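Local coordinates for protein PspGI restriction endonuclease (Pyrococcus sp. GI-H, PDB 3BM3) that probably acts as a type II restriction endonuclease that binds its target DNA, here held as a substrate complex with flipped bases, and cuts it site-specifically, at residues G172-Q175 with I176-K180; L222-E225 with I226-S230; I249-D252 with I253-F256. The protein carries 2 engineered substitutions. One frame throughout, in Å; residues are numbered along the deposited sequence.

Contact 1 of 3, residues G172-Q175 with I176-K180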
loop_
_atom_site.group_PDB
_atom_site.type_symbol
_atom_site.label_atom_id
_atom_site.label_comp_id
_atom_site.label_asym_id
_atom_site.label_seq_id
_atom_site.Cartn_x
_atom_site.Cartn_y
_atom_site.Cartn_z
ATOM N N GLY C 172 -1.872 7.920 -7.176
ATOM C CA GLY C 172 -2.520 8.835 -6.232
ATOM C C GLY C 172 -1.676 10.055 -5.987
ATOM O O GLY C 172 -2.149 11.193 -6.072
ATOM N N GLU C 173 -0.401 9.837 -5.673
ATOM C CA GLU C 173 0.521 10.918 -5.435
ATOM C C GLU C 173 0.608 11.850 -6.662
ATOM O O GLU C 173 0.539 13.079 -6.570
ATOM C CB GLU C 173 1.895 10.368 -5.074
ATOM C CG GLU C 173 2.871 11.440 -4.795
ATOM C CD GLU C 173 4.229 10.936 -4.414
ATOM O OE1 GLU C 173 4.402 9.712 -4.265
ATOM O OE2 GLU C 173 5.132 11.778 -4.317
ATOM N N ALA C 174 0.744 11.230 -7.815
ATOM C CA ALA C 174 0.858 11.960 -9.082
ATOM C C ALA C 174 -0.385 12.814 -9.291
ATOM O O ALA C 174 -0.291 13.966 -9.730
ATOM C CB ALA C 174 1.069 10.975 -10.249
ATOM N N GLN C 175 -1.549 12.267 -8.977
ATOM C CA GLN C 175 -2.794 13.004 -9.190
ATOM C C GLN C 175 -2.825 14.221 -8.275
ATOM O O GLN C 175 -3.143 15.325 -8.699
ATOM C CB GLN C 175 -3.989 12.088 -8.920
ATOM C CG GLN C 175 -5.298 12.803 -8.593
ATOM C CD GLN C 175 -5.746 13.760 -9.680
ATOM O OE1 GLN C 175 -5.392 13.578 -10.869
ATOM N NE2 GLN C 175 -6.531 14.809 -9.283
ATOM N N ILE C 176 -2.480 14.015 -7.013
ATOM C CA ILE C 176 -2.468 15.113 -6.061
ATOM C C ILE C 176 -1.528 16.228 -6.531
ATOM O O ILE C 176 -1.886 17.398 -6.526
ATOM C CB ILE C 176 -2.083 14.631 -4.675
ATOM C CG1 ILE C 176 -3.187 13.675 -4.172
ATOM C CG2 ILE C 176 -1.935 15.795 -3.689
ATOM C CD1 ILE C 176 -2.691 12.817 -2.977
ATOM N N LEU C 177 -0.350 15.835 -7.008
ATOM C CA LEU C 177 0.664 16.780 -7.489
ATOM C C LEU C 177 0.247 17.451 -8.790
ATOM O O LEU C 177 0.404 18.660 -8.936
ATOM C CB LEU C 177 1.968 16.040 -7.661
ATOM C CG LEU C 177 2.630 15.721 -6.309
ATOM C CD1 LEU C 177 3.789 14.759 -6.527
ATOM C CD2 LEU C 177 3.069 17.010 -5.580
ATOM N N ARG C 178 -0.325 16.682 -9.703
ATOM C CA ARG C 178 -0.807 17.243 -10.968
ATOM C C ARG C 178 -1.954 18.197 -10.757
ATOM O O ARG C 178 -2.064 19.236 -11.450
ATOM C CB ARG C 178 -1.186 16.139 -11.930
ATOM C CG ARG C 178 0.015 15.504 -12.477
ATOM C CD ARG C 178 -0.258 14.475 -13.522
ATOM N NE ARG C 178 0.992 13.757 -13.715
ATOM C CZ ARG C 178 2.015 14.182 -14.470
ATOM N NH1 ARG C 178 1.933 15.312 -15.176
ATOM N NH2 ARG C 178 3.121 13.458 -14.543
ATOM N N ASN C 179 -2.808 17.865 -9.807
ATOM C CA ASN C 179 -3.899 18.745 -9.473
ATOM C C ASN C 179 -3.350 20.082 -9.028
ATOM O O ASN C 179 -3.824 21.136 -9.482
ATOM C CB ASN C 179 -4.749 18.103 -8.386
ATOM C CG ASN C 179 -6.026 18.838 -8.127
ATOM O OD1 ASN C 179 -6.421 19.696 -8.911
ATOM N ND2 ASN C 179 -6.710 18.492 -7.033
ATOM N N LYS C 180 -2.318 20.063 -8.189
ATOM C CA LYS C 180 -1.788 21.284 -7.621
ATOM C C LYS C 180 -0.881 22.043 -8.592
ATOM O O LYS C 180 -0.967 23.281 -8.705
ATOM C CB LYS C 180 -1.050 21.005 -6.320
ATOM C CG LYS C 180 -0.385 22.276 -5.808
ATOM C CD LYS C 180 0.022 22.220 -4.397
ATOM C CE LYS C 180 0.435 23.605 -3.915
ATOM N NZ LYS C 180 -0.729 24.524 -3.920
#

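Contact 2 of 3, residues L222-E225 with I226-S230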
loop_
_atom_site.group_PDB
_atom_site.type_symbol
_atom_site.label_atom_id
_atom_site.label_comp_id
_atom_site.label_asym_id
_atom_site.label_seq_id
_atom_site.Cartn_x
_atom_site.Cartn_y
_atom_site.Cartn_z
ATOM N N LEU C 222 8.592 -8.150 -19.421
ATOM C CA LEU C 222 7.494 -7.205 -19.367
ATOM C C LEU C 222 7.210 -6.663 -20.744
ATOM O O LEU C 222 6.052 -6.633 -21.176
ATOM C CB LEU C 222 7.782 -6.073 -18.364
ATOM C CG LEU C 222 6.776 -4.929 -18.445
ATOM C CD1 LEU C 222 5.347 -5.428 -18.169
ATOM C CD2 LEU C 222 7.189 -3.797 -17.527
ATOM N N ILE C 223 8.258 -6.265 -21.453
ATOM C CA ILE C 223 8.106 -5.774 -22.814
ATOM C C ILE C 223 7.533 -6.871 -23.719
ATOM O O ILE C 223 6.661 -6.602 -24.555
ATOM C CB ILE C 223 9.436 -5.212 -23.353
ATOM C CG1 ILE C 223 9.909 -3.996 -22.544
ATOM C CG2 ILE C 223 9.324 -4.862 -24.852
ATOM C CD1 ILE C 223 8.911 -2.883 -22.380
ATOM N N GLU C 224 7.963 -8.110 -23.520
ATOM C CA GLU C 224 7.460 -9.217 -24.320
ATOM C C GLU C 224 5.958 -9.384 -24.118
ATOM O O GLU C 224 5.216 -9.596 -25.077
ATOM C CB GLU C 224 8.189 -10.517 -23.967
ATOM C CG GLU C 224 7.790 -11.703 -24.846
ATOM C CD GLU C 224 7.894 -11.373 -26.319
ATOM O OE1 GLU C 224 8.914 -10.758 -26.692
ATOM O OE2 GLU C 224 6.966 -11.731 -27.102
ATOM N N GLU C 225 5.509 -9.298 -22.865
ATOM C CA GLU C 225 4.084 -9.344 -22.568
ATOM C C GLU C 225 3.337 -8.250 -23.307
ATOM O O GLU C 225 2.283 -8.492 -23.892
ATOM C CB GLU C 225 3.818 -9.205 -21.083
ATOM C CG GLU C 225 4.154 -10.393 -20.276
ATOM C CD GLU C 225 3.751 -10.207 -18.832
ATOM O OE1 GLU C 225 2.672 -9.625 -18.586
ATOM O OE2 GLU C 225 4.500 -10.659 -17.950
ATOM N N ILE C 226 3.879 -7.041 -23.271
ATOM C CA ILE C 226 3.288 -5.926 -23.977
ATOM C C ILE C 226 3.179 -6.240 -25.479
ATOM O O ILE C 226 2.127 -6.056 -26.097
ATOM C CB ILE C 226 4.089 -4.637 -23.687
ATOM C CG1 ILE C 226 3.855 -4.233 -22.223
ATOM C CG2 ILE C 226 3.706 -3.522 -24.647
ATOM C CD1 ILE C 226 4.687 -3.028 -21.719
ATOM N N LYS C 227 4.263 -6.756 -26.038
ATOM C CA LYS C 227 4.319 -7.067 -27.475
ATOM C C LYS C 227 3.339 -8.162 -27.867
ATOM O O LYS C 227 2.929 -8.239 -29.028
ATOM C CB LYS C 227 5.742 -7.452 -27.871
ATOM C CG LYS C 227 6.695 -6.257 -27.914
ATOM C CD LYS C 227 8.038 -6.665 -28.487
ATOM C CE LYS C 227 9.068 -5.539 -28.518
ATOM N NZ LYS C 227 10.455 -6.083 -28.882
ATOM N N ARG C 228 2.972 -9.008 -26.907
ATOM C CA ARG C 228 2.061 -10.125 -27.139
ATOM C C ARG C 228 0.599 -9.728 -27.028
ATOM O O ARG C 228 -0.290 -10.558 -27.249
ATOM C CB ARG C 228 2.371 -11.284 -26.185
ATOM C CG ARG C 228 3.704 -11.968 -26.496
ATOM C CD ARG C 228 4.039 -13.042 -25.480
ATOM N NE ARG C 228 3.370 -14.316 -25.767
ATOM C CZ ARG C 228 3.895 -15.342 -26.447
ATOM N NH1 ARG C 228 5.131 -15.287 -26.965
ATOM N NH2 ARG C 228 3.167 -16.449 -26.616
ATOM N N ILE C 229 0.327 -8.474 -26.671
ATOM C CA ILE C 229 -1.032 -7.973 -26.783
ATOM C C ILE C 229 -1.267 -7.810 -28.294
ATOM O O ILE C 229 -0.536 -7.082 -28.970
ATOM C CB ILE C 229 -1.246 -6.661 -26.017
ATOM C CG1 ILE C 229 -1.043 -6.894 -24.518
ATOM C CG2 ILE C 229 -2.647 -6.131 -26.305
ATOM C CD1 ILE C 229 -0.950 -5.608 -23.671
ATOM N N SER C 230 -2.212 -8.553 -28.843
ATOM C CA SER C 230 -2.355 -8.601 -30.312
ATOM C C SER C 230 -3.480 -7.733 -30.821
ATOM O O SER C 230 -3.646 -7.574 -32.024
ATOM C CB SER C 230 -2.551 -10.040 -30.791
ATOM O OG SER C 230 -1.468 -10.836 -30.343
#

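Contact 3 of 3, residues I249-D252 with I253-F256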
loop_
_atom_site.group_PDB
_atom_site.type_symbol
_atom_site.label_atom_id
_atom_site.label_comp_id
_atom_site.label_asym_id
_atom_site.label_seq_id
_atom_site.Cartn_x
_atom_site.Cartn_y
_atom_site.Cartn_z
ATOM N N ILE C 249 17.826 4.799 -15.408
ATOM C CA ILE C 249 17.280 6.005 -14.825
ATOM C C ILE C 249 18.373 7.064 -14.621
ATOM O O ILE C 249 18.116 8.236 -14.682
ATOM C CB ILE C 249 16.512 5.739 -13.534
ATOM C CG1 ILE C 249 15.660 6.952 -13.164
ATOM C CG2 ILE C 249 17.475 5.302 -12.389
ATOM C CD1 ILE C 249 14.648 6.711 -12.054
ATOM N N PHE C 250 19.591 6.641 -14.388
ATOM C CA PHE C 250 20.658 7.563 -14.045
ATOM C C PHE C 250 21.043 8.443 -15.213
ATOM O O PHE C 250 21.058 9.679 -15.092
ATOM C CB PHE C 250 21.804 6.777 -13.439
ATOM C CG PHE C 250 21.344 6.017 -12.242
ATOM C CD1 PHE C 250 21.074 6.682 -11.074
ATOM C CD2 PHE C 250 21.001 4.675 -12.333
ATOM C CE1 PHE C 250 20.572 6.011 -10.000
ATOM C CE2 PHE C 250 20.495 4.001 -11.264
ATOM C CZ PHE C 250 20.274 4.666 -10.092
ATOM N N ASP C 251 21.252 7.830 -16.362
ATOM C CA ASP C 251 21.517 8.604 -17.558
ATOM C C ASP C 251 20.271 9.388 -17.970
ATOM O O ASP C 251 20.364 10.504 -18.443
ATOM C CB ASP C 251 21.988 7.690 -18.677
ATOM C CG ASP C 251 22.363 8.464 -19.914
ATOM O OD1 ASP C 251 23.205 9.354 -19.753
ATOM O OD2 ASP C 251 21.762 8.214 -20.990
ATOM N N ASP C 252 19.079 8.817 -17.760
ATOM C CA ASP C 252 17.836 9.527 -18.084
ATOM C C ASP C 252 17.747 10.818 -17.280
ATOM O O ASP C 252 17.327 11.861 -17.783
ATOM C CB ASP C 252 16.633 8.654 -17.786
ATOM C CG ASP C 252 16.417 7.540 -18.794
ATOM O OD1 ASP C 252 17.168 7.443 -19.788
ATOM O OD2 ASP C 252 15.445 6.769 -18.594
ATOM N N ILE C 253 18.140 10.753 -16.018
ATOM C CA ILE C 253 18.120 11.936 -15.176
ATOM C C ILE C 253 19.144 12.942 -15.707
ATOM O O ILE C 253 18.864 14.129 -15.856
ATOM C CB ILE C 253 18.464 11.604 -13.728
ATOM C CG1 ILE C 253 17.331 10.812 -13.083
ATOM C CG2 ILE C 253 18.700 12.878 -12.932
ATOM C CD1 ILE C 253 17.794 10.072 -11.803
ATOM N N ILE C 254 20.337 12.438 -15.989
ATOM C CA ILE C 254 21.419 13.285 -16.549
ATOM C C ILE C 254 20.914 13.995 -17.810
ATOM O O ILE C 254 21.105 15.203 -17.979
ATOM C CB ILE C 254 22.674 12.454 -16.863
ATOM C CG1 ILE C 254 23.406 12.110 -15.546
ATOM C CG2 ILE C 254 23.615 13.243 -17.784
ATOM C CD1 ILE C 254 24.389 10.977 -15.648
ATOM N N GLN C 255 20.276 13.257 -18.703
ATOM C CA GLN C 255 19.812 13.843 -19.967
ATOM C C GLN C 255 18.673 14.828 -19.750
ATOM O O GLN C 255 18.575 15.866 -20.413
ATOM C CB GLN C 255 19.363 12.761 -20.930
ATOM C CG GLN C 255 20.459 11.760 -21.297
ATOM C CD GLN C 255 21.646 12.409 -21.965
ATOM O OE1 GLN C 255 21.486 13.340 -22.739
ATOM N NE2 GLN C 255 22.840 11.901 -21.691
ATOM N N PHE C 256 17.798 14.492 -18.820
ATOM C CA PHE C 256 16.758 15.405 -18.436
ATOM C C PHE C 256 17.356 16.703 -17.912
ATOM O O PHE C 256 16.964 17.768 -18.338
ATOM C CB PHE C 256 15.871 14.792 -17.361
ATOM C CG PHE C 256 14.858 15.735 -16.837
ATOM C CD1 PHE C 256 13.584 15.794 -17.394
ATOM C CD2 PHE C 256 15.178 16.576 -15.778
ATOM C CE1 PHE C 256 12.650 16.696 -16.890
ATOM C CE2 PHE C 256 14.283 17.478 -15.296
ATOM C CZ PHE C 256 13.003 17.542 -15.848
#

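Contact 1 of 3, residues G172-Q175 with I176-K180
Gln175 reaches one helical turn ahead to Asn179, its NE2 passing 3.9 Å from Asn179 CB, with the two amide planes turned 29° apart. A bend at chi2 (58°) folds the Gln175 chain along the helix, and both amide nitrogens, Gln175 NE2 and Asn179 ND2, give hydrogen bonds to OD1 of Asn207 of the second subunit. Ile176 lays CG1 against the carbonyl of Gly172, 3.3 Å from its O, while Ile176 N bonds to that same oxygen at 3.0 Å. Ala174 O receives Arg178 N at 2.7 Å and is flanked by Arg178 CG at 3.2 Å. From there the arginine chain extends to a guanidinium whose NH2 makes a salt bridge to Asp210 and a hydrogen bond to Gly208 O. With an alanine at Arg178, Asp210 would probably lose this charge partner, Gly208 O its donor and Ala174 O the methylene beside it. Glu173 CG lies 3.9 Å from Leu177 CD1, the two chains side by side against Phe187 of strand 186-191, while Glu173 OE1 bonds to Thr158. Such i to i+4 packing belongs to the crossover helix 167-181 of a beta-alpha-beta unit in the PDDEXK-type fold, here also serving the subunit interface.

Contact 2 of 3, residues L222-E225 with I226-S230
The first torsions of Ile226 and Lys227 direct both side chains back along the helix toward Leu222 and Ile223: CG of Lys227 lies anti to its carbonyl carbon, beside the backbone N (chi1 -73°), and CG1 of Ile226 likewise. This is i to i+3 and i to i+4 packing over the last turns of helix 216-227, which follows strand 211-214 and leads, by way of a loop and helix 236-240, to strand 243-245 of the mixed sheet.

On the buried side, Ile226 CD1 packs beside both earlier residues, 4.3 Å from Leu222 CG and from Ile223 CD1, closing a triangle of apolar groups. All three side chains touch Ile243, and this face is covered by strand 243-245 and helices 198-206 and 236-240. Lys227, by contrast, is extended beyond CG, and its CE touches Ile223 CG2 at 3.7 Å; its aliphatic part thereby borders the apolar cluster while the ammonium end continues past it.

The backbone is regular up to Lys227, whose N bonds to Ile223 O at 2.8 Å. Arg228 N then divides itself between Glu224 O and Glu225 O, both bonds weak, as the helix gives way to a loop. In that loop Ile229 turns to Ile198 and Phe234, and it packs on Tyr130 of the second subunit. Glu225 sends its carboxylate to a salt bridge with Arg218, back along the same helix.

Glu224, bent at chi2 (52°), brings OE2 alongside CG and CD of Arg228 and to the edge of the guanidinium, near its plane, the carboxylate turned 69° against it. The opposite charges would attract, but at 4.0 Å from Arg228 NH1, Glu224 OE2 is beyond a salt bridge; it is only 3.3 Å from Arg228 CG.

Contact 3 of 3, residues I249-D252 with I253-F256
Asp251 and Gln255 join their side chains across one turn of the C-terminal helix 249-259, which packs against the central mixed sheet of the PDDEXK-type fold on one side and the long helix 85-115 on another.

Apolar contacts occupy the buried side. Ile249 CG1 meets Ile253 CD1 at 4.0 Å, and the two isoleucines together rest on Trp188 of strand 186-191 and Ile157 of strand 155-160. Ile249 also places its CG2 over the centre of the Phe250 ring, 3.4 Å above the plane, a close CH-pi type of approach between sequence neighbours. The Phe250 ring itself meets Phe108 and Phe115 of helix 85-115. Phe256, one turn beyond Asp252, is directed to Asn186 and Ile155, and its ring stacks with that of His260.

The backbone bonds follow the alpha-helical i to i+4 pattern without a break, from Ile253 N to Ile249 O at 2.8 Å through Phe256 N to Asp252 O at 2.9 Å.

Charged and polar side chains divide between two sites. Asp252 is held by salt bridges to Arg244 and Arg211 and a hydrogen bond to Tyr213, three partners from strands 243-245 and 211-214 that tie the helix to the sheet and fix the rotation of the carboxylate. On the exposed side, CG of Gln255, anti to its carbonyl carbon, lies 3.1 Å from Asp251 O; the bend at chi2 (-60°) then turns the amide to Asp251. Gln255 NE2 donates to Asp251 OD1 at 3.2 Å, almost straight (175°), reaching the syn side of the oxygen from 26° out of the carboxylate plane.

Overall arrangement
The three contacts are local packings along three helices set round one mixed sheet, the second running past its helix end, and none touches another. Contact 1, on helix 167-181, and contact 3, on helix 249-259, are the nearest pair, their centres 23 Å and nearest atoms about 10 Å apart; strand 186-191 links them, Phe187 meeting contact 1 and Trp188 contact 3. Strand 243-245 similarly joins contact 2, through Ile243, with contact 3, through Arg244, although the centres are 26 Å apart. Contacts 1 and 2 lie farthest apart, 29 Å between centres, yet both reach the second subunit. The nearest atom of each is about 7 Å from the bound DNA; the nearest atom of contact 3 is about 14 Å from the DNA.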